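Local coordinates for protein lipolytic enzyme, g-d-s-l (Clostridium thermocellum, PDB 2W47) that carries a family 6 carbohydrate-binding module, a beta-sandwich domain that holds a calcium ion and binds a glycan in a pocket formed by strand ends and loops, at residues A[21-24]-A[30-33]; A[60-63]-A[67-70]; A[46-49]-A[53-56]; A[32-37]-A[110-115]. One frame throughout, in Å; residues are numbered along the deposited sequence. Where two conformers were deposited one is given.

Interaction 1: A[21-24]-A[30-33]. With CA (calcium ion), chain C; AQA (4-deoxy-beta-L-threo-hex-4-enopyranuronic acid), chain B.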
# COMPACT_ATOMS: atom_id res chain seq x y z
N THR A 21 4.54 4.44 -15.56
CA THR A 21 5.02 5.81 -15.36
C THR A 21 4.07 6.84 -15.97
O THR A 21 4.42 8.00 -16.12
CB THR A 21 6.38 6.01 -16.03
OG1 THR A 21 6.22 5.75 -17.42
CG2 THR A 21 7.43 5.07 -15.45
N VAL A 22 2.86 6.39 -16.33
CA VAL A 22 1.91 7.21 -17.10
C VAL A 22 1.55 8.54 -16.46
O VAL A 22 1.63 9.59 -17.11
CB VAL A 22 0.62 6.40 -17.40
CG1 VAL A 22 -0.43 7.26 -18.12
CG2 VAL A 22 0.96 5.18 -18.22
N ASN A 23 1.14 8.51 -15.20
CA ASN A 23 0.63 9.69 -14.52
C ASN A 23 1.67 10.36 -13.68
O ASN A 23 2.28 9.73 -12.81
CB ASN A 23 -0.57 9.31 -13.66
CG ASN A 23 -1.71 8.75 -14.46
OD1 ASN A 23 -2.11 7.60 -14.28
ND2 ASN A 23 -2.23 9.55 -15.38
N ALA A 24 1.87 11.66 -13.91
CA ALA A 24 2.87 12.43 -13.19
C ALA A 24 2.61 12.48 -11.69
O ALA A 24 1.47 12.32 -11.25
CB ALA A 24 2.94 13.85 -13.76
N CYS A 30 8.81 4.57 -10.66
CA CYS A 30 7.52 4.16 -11.19
C CYS A 30 6.53 3.99 -10.05
O CYS A 30 6.84 4.23 -8.89
CB CYS A 30 7.66 2.84 -11.96
SG CYS A 30 8.28 1.45 -10.96
N TYR A 31 5.32 3.56 -10.40
CA TYR A 31 4.29 3.22 -9.43
C TYR A 31 3.55 1.99 -9.93
O TYR A 31 3.72 1.57 -11.09
CB TYR A 31 3.34 4.40 -9.21
CG TYR A 31 2.58 4.82 -10.46
CD1 TYR A 31 1.38 4.21 -10.81
CD2 TYR A 31 3.08 5.82 -11.29
CE1 TYR A 31 0.68 4.57 -11.96
CE2 TYR A 31 2.38 6.21 -12.44
CZ TYR A 31 1.18 5.59 -12.76
OH TYR A 31 0.50 5.97 -13.89
N VAL A 32 2.74 1.40 -9.06
CA VAL A 32 1.94 0.23 -9.42
C VAL A 32 0.56 0.63 -9.92
O VAL A 32 -0.13 1.42 -9.29
CB VAL A 32 1.75 -0.73 -8.23
CG1 VAL A 32 1.01 -1.98 -8.68
CG2 VAL A 32 3.09 -1.12 -7.63
N ASN A 33 0.17 0.07 -11.06
CA ASN A 33 -1.19 0.17 -11.57
C ASN A 33 -1.78 -1.22 -11.59
O ASN A 33 -1.32 -2.09 -12.34
CB ASN A 33 -1.15 0.81 -12.97
CG ASN A 33 -2.48 0.75 -13.70
OD1 ASN A 33 -3.52 0.41 -13.13
ND2 ASN A 33 -2.44 1.05 -14.99
CA CA C . -5.62 0.09 -12.43
O6A AQA B . -8.47 2.86 -13.79
C6 AQA B . -7.23 2.83 -13.58
O6B AQA B . -6.70 2.04 -12.76
C5 AQA B . -6.45 3.67 -14.26
O5 AQA B . -7.11 4.59 -15.18
C4 AQA B . -5.11 3.69 -14.07
C3 AQA B . -4.22 4.49 -15.01
O3 AQA B . -2.97 4.83 -14.39
C2 AQA B . -4.97 5.75 -15.41
O2 AQA B . -4.20 6.55 -16.31
C1 AQA B . -6.30 5.38 -16.06
O HOH W 1 -5.86 0.23 -14.78
O HOH W 2 -7.08 -0.76 -10.84
O HOH W 3 -4.50 0.79 -10.23
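Part of the glycan pocket is built where N23, in the loop leaving strand 17-20, settles onto Y31 of the returning strand 31-34. The backbone N-H of N23 donates to Y31 OH at 2.9 Å, with an N-H...O angle of 157°. That hydroxyl is also hydrogen-bonded to the carboxylate of E20, so it is gripped from a loop amide and from the neighbouring strand at once. The tyrosine CG is tucked between its own backbone N and carbonyl carbon (chi1 62°), a rotation that carries the ring out from the strand to meet the loop. T21 CA approaches ring atom CE2 of Y31 obliquely at 4.0 Å, and V22 CB rests 3.5 Å from Y31 OH. Behind them, T21 CG2 packs on C30 CB at 4.1 Å. N23 OD1 reaches past the phenol to the bound 4-deoxy-beta-L-threo-hex-4-enopyranuronic acid: it accepts from sugar O2 at 3.1 Å and lies 2.9 Å from sugar O3, whose proton has a second acceptor within reach. Two residues along the strand from Y31, N33 OD1 ligates the calcium ion at 2.2 Å. Y31 thus lines the pocket and also braces N23, consistent with a part in placing the amide oxygen that meets the sugar, while the N23 carbonyl O, oblique to the ring, is buried without a polar partner in the model.

Interaction 2: A[60-63]-A[67-70]. With AQA (4-deoxy-beta-L-threo-hex-4-enopyranuronic acid), chain B.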
# COMPACT_ATOMS: atom_id res chain seq x y z
N TYR A 60 -0.88 7.03 -2.77
CA TYR A 60 -1.73 6.46 -3.81
C TYR A 60 -2.49 7.52 -4.60
O TYR A 60 -2.63 8.66 -4.14
CB TYR A 60 -2.73 5.47 -3.17
CG TYR A 60 -3.94 6.15 -2.59
CD1 TYR A 60 -5.11 6.26 -3.33
CD2 TYR A 60 -3.92 6.71 -1.31
CE1 TYR A 60 -6.23 6.89 -2.82
CE2 TYR A 60 -5.04 7.36 -0.79
CZ TYR A 60 -6.18 7.43 -1.55
OH TYR A 60 -7.31 8.07 -1.07
N ALA A 61 -2.96 7.14 -5.78
CA ALA A 61 -3.85 7.99 -6.55
C ALA A 61 -5.08 7.20 -6.94
O ALA A 61 -5.00 6.00 -7.20
CB ALA A 61 -3.15 8.55 -7.79
N ASN A 62 -6.22 7.88 -6.99
CA ASN A 62 -7.46 7.28 -7.45
C ASN A 62 -8.24 8.34 -8.20
O ASN A 62 -8.92 9.18 -7.60
CB ASN A 62 -8.26 6.70 -6.27
CG ASN A 62 -9.58 6.09 -6.70
OD1 ASN A 62 -9.91 6.09 -7.89
ND2 ASN A 62 -10.35 5.59 -5.74
N GLY A 63 -8.13 8.30 -9.52
CA GLY A 63 -8.74 9.31 -10.38
C GLY A 63 -10.16 8.97 -10.78
O GLY A 63 -10.70 9.59 -11.70
N ASN A 67 -14.46 4.60 -4.35
CA ASN A 67 -13.51 3.99 -3.42
C ASN A 67 -12.98 2.69 -4.02
O ASN A 67 -13.74 1.90 -4.58
CB ASN A 67 -14.23 3.71 -2.10
CG ASN A 67 -13.31 3.19 -1.02
OD1 ASN A 67 -12.10 3.43 -1.04
ND2 ASN A 67 -13.88 2.46 -0.07
N ARG A 68 -11.67 2.47 -3.88
CA ARG A 68 -11.03 1.23 -4.32
C ARG A 68 -10.46 0.52 -3.10
O ARG A 68 -9.27 0.62 -2.81
CB ARG A 68 -9.93 1.53 -5.34
CG ARG A 68 -10.49 1.98 -6.68
CD ARG A 68 -9.42 2.08 -7.75
NE ARG A 68 -9.99 2.27 -9.08
CZ ARG A 68 -9.27 2.29 -10.19
NH1 ARG A 68 -7.95 2.13 -10.13
NH2 ARG A 68 -9.86 2.46 -11.36
N PRO A 69 -11.33 -0.19 -2.36
CA PRO A 69 -10.92 -0.77 -1.09
C PRO A 69 -9.97 -1.95 -1.28
O PRO A 69 -10.02 -2.65 -2.31
CB PRO A 69 -12.25 -1.21 -0.46
CG PRO A 69 -13.12 -1.51 -1.64
CD PRO A 69 -12.75 -0.47 -2.65
N MET A 70 -9.09 -2.15 -0.30
CA MET A 70 -8.15 -3.26 -0.35
C MET A 70 -8.08 -3.98 0.97
O MET A 70 -8.21 -3.38 2.04
CB MET A 70 -6.75 -2.80 -0.78
CG MET A 70 -6.74 -2.11 -2.12
SD MET A 70 -5.15 -2.25 -2.96
CE MET A 70 -4.22 -0.95 -2.16
O6A AQA B . -8.47 2.86 -13.79
C6 AQA B . -7.23 2.83 -13.58
O6B AQA B . -6.70 2.04 -12.76
C5 AQA B . -6.45 3.67 -14.26
O5 AQA B . -7.11 4.59 -15.18
C4 AQA B . -5.11 3.69 -14.07
C3 AQA B . -4.22 4.49 -15.01
O3 AQA B . -2.97 4.83 -14.39
C2 AQA B . -4.97 5.75 -15.41
O2 AQA B . -4.20 6.55 -16.31
C1 AQA B . -6.30 5.38 -16.06
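One face of the R68 guanidinium carries N62 OD1, and the guanidinium edge meets the carboxylate of the bound 4-deoxy-beta-L-threo-hex-4-enopyranuronic acid, with sugar O6A lying in the guanidinium plane. The amide is a loose cover and makes no hydrogen bond to the arginine: N62 OD1 stands 4.0 Å from R68 NE, and the two planes are 33° apart. Its other branch lies against the aliphatic part of the arginine, N62 ND2 coming within 3.7 Å of R68 CG. ND2 also reaches N67 CA at 4.2 Å, where the chain comes back from the short loop after strand 52-61.

R68 runs extended from CG to NE and so carries its charged end along N62 to the sugar. There it forms a two-pronged grip: R68 NH1 donates to sugar O6B at 2.9 Å and R68 NH2 to sugar O6A at 2.8 Å, both nearly straight, with N-H...O angles of 168° and 167°. Each nitrogen has a further partner in the protein, G120 O for NH1 and the carboxylate of D118 for NH2, which would fix the rotation of the group. The amide of N62 is held in turn, ND2 by the carbonyls of A66 and F85 and OD1 by the hydroxyl of T64.

The carboxylate of the sugar therefore faces an arginine that its protein partners probably hold in position, and with calcium bound to O6B as well, its negative charge is probably well neutralised.

Interaction 3: A[46-49]-A[53-56]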
# COMPACT_ATOMS: atom_id res chain seq x y z
N VAL A 46 8.79 -6.29 4.53
CA VAL A 46 9.04 -5.11 5.36
C VAL A 46 9.80 -5.51 6.62
O VAL A 46 9.38 -6.41 7.34
CB VAL A 46 7.71 -4.40 5.71
CG1 VAL A 46 7.91 -3.27 6.72
CG2 VAL A 46 7.09 -3.84 4.44
N ASN A 47 10.92 -4.83 6.84
CA ASN A 47 11.73 -5.05 8.03
C ASN A 47 11.19 -4.27 9.22
O ASN A 47 10.83 -3.10 9.09
CB ASN A 47 13.17 -4.63 7.75
CG ASN A 47 14.05 -4.72 8.99
OD1 ASN A 47 14.50 -3.70 9.52
ND2 ASN A 47 14.29 -5.93 9.45
N ALA A 48 11.14 -4.93 10.37
CA ALA A 48 10.88 -4.25 11.63
C ALA A 48 12.10 -4.45 12.53
O ALA A 48 12.41 -5.59 12.89
CB ALA A 48 9.61 -4.79 12.29
N PRO A 49 12.82 -3.36 12.86
CA PRO A 49 14.00 -3.49 13.73
C PRO A 49 13.66 -4.09 15.08
O PRO A 49 14.49 -4.78 15.68
CB PRO A 49 14.47 -2.04 13.90
CG PRO A 49 13.93 -1.33 12.71
CD PRO A 49 12.61 -1.96 12.44
N SER A 53 4.39 -1.59 17.19
CA SER A 53 3.41 -0.95 16.32
C SER A 53 4.09 -0.04 15.31
O SER A 53 4.96 0.76 15.66
CB SER A 53 2.39 -0.17 17.15
OG SER A 53 1.87 -0.96 18.20
N TYR A 54 3.68 -0.18 14.05
CA TYR A 54 4.24 0.61 12.95
C TYR A 54 3.13 1.21 12.14
O TYR A 54 2.10 0.58 11.91
CB TYR A 54 5.11 -0.27 12.04
CG TYR A 54 6.42 -0.68 12.68
CD1 TYR A 54 7.60 -0.02 12.37
CD2 TYR A 54 6.46 -1.72 13.60
CE1 TYR A 54 8.80 -0.39 12.97
CE2 TYR A 54 7.65 -2.09 14.21
CZ TYR A 54 8.82 -1.42 13.88
OH TYR A 54 10.01 -1.79 14.48
N ALA A 55 3.35 2.44 11.68
CA ALA A 55 2.49 3.04 10.67
C ALA A 55 2.88 2.48 9.30
O ALA A 55 4.07 2.39 8.97
CB ALA A 55 2.62 4.54 10.69
N LEU A 56 1.86 2.09 8.55
CA LEU A 56 2.00 1.63 7.17
C LEU A 56 1.19 2.61 6.34
O LEU A 56 -0.04 2.62 6.40
CB LEU A 56 1.42 0.22 7.01
CG LEU A 56 1.86 -0.84 8.03
CD1 LEU A 56 1.15 -2.17 7.77
CD2 LEU A 56 3.36 -1.00 8.01
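The phenol of Y54 meets A48 in the interior of a beta-sandwich and P49 at its exposed edge, at the end away from the glycan pocket. Strand 41-48 belongs to the five-stranded sheet and strand 52-61 to the four-stranded one, so the short link between them passes from one sheet to the other as a beta-arch, in which the strands face each other through side chains rather than backbone hydrogen bonds.

In the first shell, A48 CB touches the far end of the ring, 3.8 Å from both Y54 CE2 and Y54 CZ. P49 comes to the other ortho carbon of the phenol: its CD is 4.2 Å from Y54 CE1 and 4.1 Å from Y54 CZ. Both approach obliquely, a van der Waals meeting without hydrogen bonds between the two segments. With CG lying opposite the carbonyl carbon, beside the backbone N (chi1 -71°), the tyrosine extends from its own sheet across to the end of strand 41-48.

The next shell holds the ring in place. Y54 OH is hydrogen-bonded to the carbonyl O of S50, within the link itself, so the hydroxyl is satisfied although it sits among carbons. L103 touches both A48 and Y54, filling in from strand 95-103. Backbone bonds of A48 to G106 and of Y54 to A101 tie each residue into its own sheet. Further into the core, V46 and L56 both rest on L126 and I110.

The tightest approach falls at the start of the turn, where P49 CD lies 3.3 Å from Y54 OH.

Interaction 4: A[32-37]-A[110-115]. With CA (calcium ion), chain C; AQA (4-deoxy-beta-L-threo-hex-4-enopyranuronic acid), chain B.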
# COMPACT_ATOMS: atom_id res chain seq x y z
N VAL A 32 2.74 1.40 -9.06
CA VAL A 32 1.94 0.23 -9.42
C VAL A 32 0.56 0.63 -9.92
O VAL A 32 -0.13 1.42 -9.29
CB VAL A 32 1.75 -0.73 -8.23
CG1 VAL A 32 1.01 -1.98 -8.68
CG2 VAL A 32 3.09 -1.12 -7.63
N ASN A 33 0.17 0.07 -11.06
CA ASN A 33 -1.19 0.17 -11.57
C ASN A 33 -1.78 -1.22 -11.59
O ASN A 33 -1.32 -2.09 -12.34
CB ASN A 33 -1.15 0.81 -12.97
CG ASN A 33 -2.48 0.75 -13.70
OD1 ASN A 33 -3.52 0.41 -13.13
ND2 ASN A 33 -2.44 1.05 -14.99
N TYR A 34 -2.79 -1.45 -10.74
CA TYR A 34 -3.47 -2.73 -10.65
C TYR A 34 -4.24 -3.01 -11.93
O TYR A 34 -4.79 -2.10 -12.54
CB TYR A 34 -4.48 -2.69 -9.51
CG TYR A 34 -3.93 -2.83 -8.10
CD1 TYR A 34 -3.24 -1.79 -7.49
CD2 TYR A 34 -4.15 -3.99 -7.37
CE1 TYR A 34 -2.77 -1.90 -6.19
CE2 TYR A 34 -3.68 -4.12 -6.06
CZ TYR A 34 -2.98 -3.07 -5.49
OH TYR A 34 -2.49 -3.16 -4.20
N HIS A 35 -4.32 -4.28 -12.34
CA HIS A 35 -5.32 -4.65 -13.35
C HIS A 35 -6.69 -4.26 -12.83
O HIS A 35 -6.95 -4.33 -11.62
CB HIS A 35 -5.31 -6.16 -13.60
CG HIS A 35 -4.12 -6.66 -14.35
ND1 HIS A 35 -3.06 -5.86 -14.72
CD2 HIS A 35 -3.82 -7.91 -14.77
CE1 HIS A 35 -2.16 -6.59 -15.36
NE2 HIS A 35 -2.59 -7.84 -15.39
N ASN A 36 -7.57 -3.85 -13.74
CA ASN A 36 -8.92 -3.48 -13.33
C ASN A 36 -9.80 -4.72 -13.20
O ASN A 36 -10.62 -5.05 -14.07
CB ASN A 36 -9.47 -2.37 -14.23
CG ASN A 36 -8.76 -1.04 -13.99
OD1 ASN A 36 -7.54 -1.00 -13.75
ND2 ASN A 36 -9.51 0.05 -14.04
N GLU A 37 -9.56 -5.42 -12.11
CA GLU A 37 -10.23 -6.67 -11.78
C GLU A 37 -10.07 -6.97 -10.30
O GLU A 37 -9.22 -6.37 -9.62
CB GLU A 37 -9.66 -7.82 -12.63
CG GLU A 37 -8.21 -8.18 -12.32
CD GLU A 37 -7.65 -9.23 -13.26
OE1 GLU A 37 -7.61 -8.99 -14.48
OE2 GLU A 37 -7.25 -10.30 -12.76
N ILE A 110 3.79 -7.93 3.85
CA ILE A 110 2.66 -7.02 3.84
C ILE A 110 2.03 -6.96 2.45
O ILE A 110 2.70 -6.61 1.49
CB ILE A 110 3.08 -5.62 4.34
CG1 ILE A 110 3.74 -5.73 5.74
CG2 ILE A 110 1.87 -4.66 4.34
CD1 ILE A 110 3.93 -4.44 6.51
N ARG A 111 0.76 -7.35 2.36
CA ARG A 111 0.06 -7.42 1.09
C ARG A 111 -1.21 -6.57 1.10
O ARG A 111 -1.97 -6.57 2.08
CB ARG A 111 -0.27 -8.88 0.72
CG ARG A 111 -0.93 -9.03 -0.66
CD ARG A 111 -1.39 -10.45 -0.91
NE ARG A 111 -0.26 -11.37 -1.00
CZ ARG A 111 -0.38 -12.63 -1.42
NH1 ARG A 111 -1.56 -13.10 -1.80
NH2 ARG A 111 0.70 -13.40 -1.47
N ALA A 112 -1.43 -5.88 -0.02
CA ALA A 112 -2.66 -5.11 -0.26
C ALA A 112 -3.34 -5.68 -1.49
O ALA A 112 -2.81 -5.58 -2.59
CB ALA A 112 -2.33 -3.64 -0.44
N THR A 113 -4.52 -6.28 -1.29
CA THR A 113 -5.23 -7.00 -2.33
C THR A 113 -6.49 -6.25 -2.72
O THR A 113 -7.29 -5.89 -1.85
CB THR A 113 -5.60 -8.42 -1.85
OG1 THR A 113 -4.41 -9.12 -1.50
CG2 THR A 113 -6.31 -9.21 -2.93
N ALA A 114 -6.69 -6.05 -4.02
CA ALA A 114 -7.87 -5.35 -4.51
C ALA A 114 -9.13 -6.18 -4.30
O ALA A 114 -9.16 -7.37 -4.65
CB ALA A 114 -7.71 -5.03 -5.98
N ILE A 115 -10.15 -5.55 -3.71
CA ILE A 115 -11.41 -6.21 -3.42
C ILE A 115 -12.42 -6.12 -4.56
O ILE A 115 -13.08 -7.11 -4.88
CB ILE A 115 -12.04 -5.64 -2.13
CG1 ILE A 115 -11.19 -6.02 -0.91
CG2 ILE A 115 -13.46 -6.16 -1.94
CD1 ILE A 115 -11.49 -5.20 0.32
CA CA C . -5.62 0.09 -12.43
O6A AQA B . -8.47 2.86 -13.79
C6 AQA B . -7.23 2.83 -13.58
O6B AQA B . -6.70 2.04 -12.76
C5 AQA B . -6.45 3.67 -14.26
O5 AQA B . -7.11 4.59 -15.18
C4 AQA B . -5.11 3.69 -14.07
C3 AQA B . -4.22 4.49 -15.01
O3 AQA B . -2.97 4.83 -14.39
C2 AQA B . -4.97 5.75 -15.41
O2 AQA B . -4.20 6.55 -16.31
C1 AQA B . -6.30 5.38 -16.06
O HOH W 3 -4.50 0.79 -10.23
O HOH W 1 -5.86 0.23 -14.78
O HOH W 2 -7.08 -0.76 -10.84
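Y34 reaches from the calcium site to A112 and A114 on strand 106-114, and its conformation explains how one residue serves both. Its CG stands opposite the carbonyl carbon and beside the backbone N (chi1 -78°), sending the ring inward while the main chain stays at the metal. At the far end Y34 OH donates to A112 O over 2.9 Å. The acceptor lies in the plane of the ring, at its edge, whereas the hydroxyl sits above the carbonyl plane of A112, 49° out of it, away from the lone-pair direction. One flank of the ring is lined by a methyl: A114 CB is 4.0 Å from Y34 CD2, approaching obliquely. A112 CB adds a contact of 3.8 Å to Y34 OH.

At the other end Y34 O binds the calcium ion at 2.3 Å, and Y34 N donates to water 3, itself a metal ligand. N36, the centre of an inverse gamma turn, folds its amide back with CG beside its own backbone N (chi1 -70°). N36 OD1 can then ligate calcium at 2.6 Å while N36 ND2 donates, nearly straight, to O6A of the bound 4-deoxy-beta-L-threo-hex-4-enopyranuronic acid at 3.0 Å. D118 also accepts from ND2 and would help fix the amide flip.

Around the phenol, M70 of strand 70-74 and I42 of strand 41-48 pack from the five-stranded sheet, the sheet in which strand 106-114 lies between these two strands.

Three of the four contacts converge on the same sugar. Interactions 1 and 4 share V32, N33 and the calcium ion; both use strand 31-34, and their centres are 14 Å apart. Interaction 2 brings its arginine from another loop, its centre 10 Å from that of interaction 4. Those two also touch directly: M70 SD lies 3.1 Å from Y34 OH, and P69 O is probably hydrogen-bonded to I115 N at 3.2 Å. Interaction 3 stands apart, its centre 25 Å from that of interaction 1 at the far end of the sandwich, yet it meets interaction 4 in the core, where V46 CG2 and L56 CD2 each lie 3.8 Å from I110 CD1.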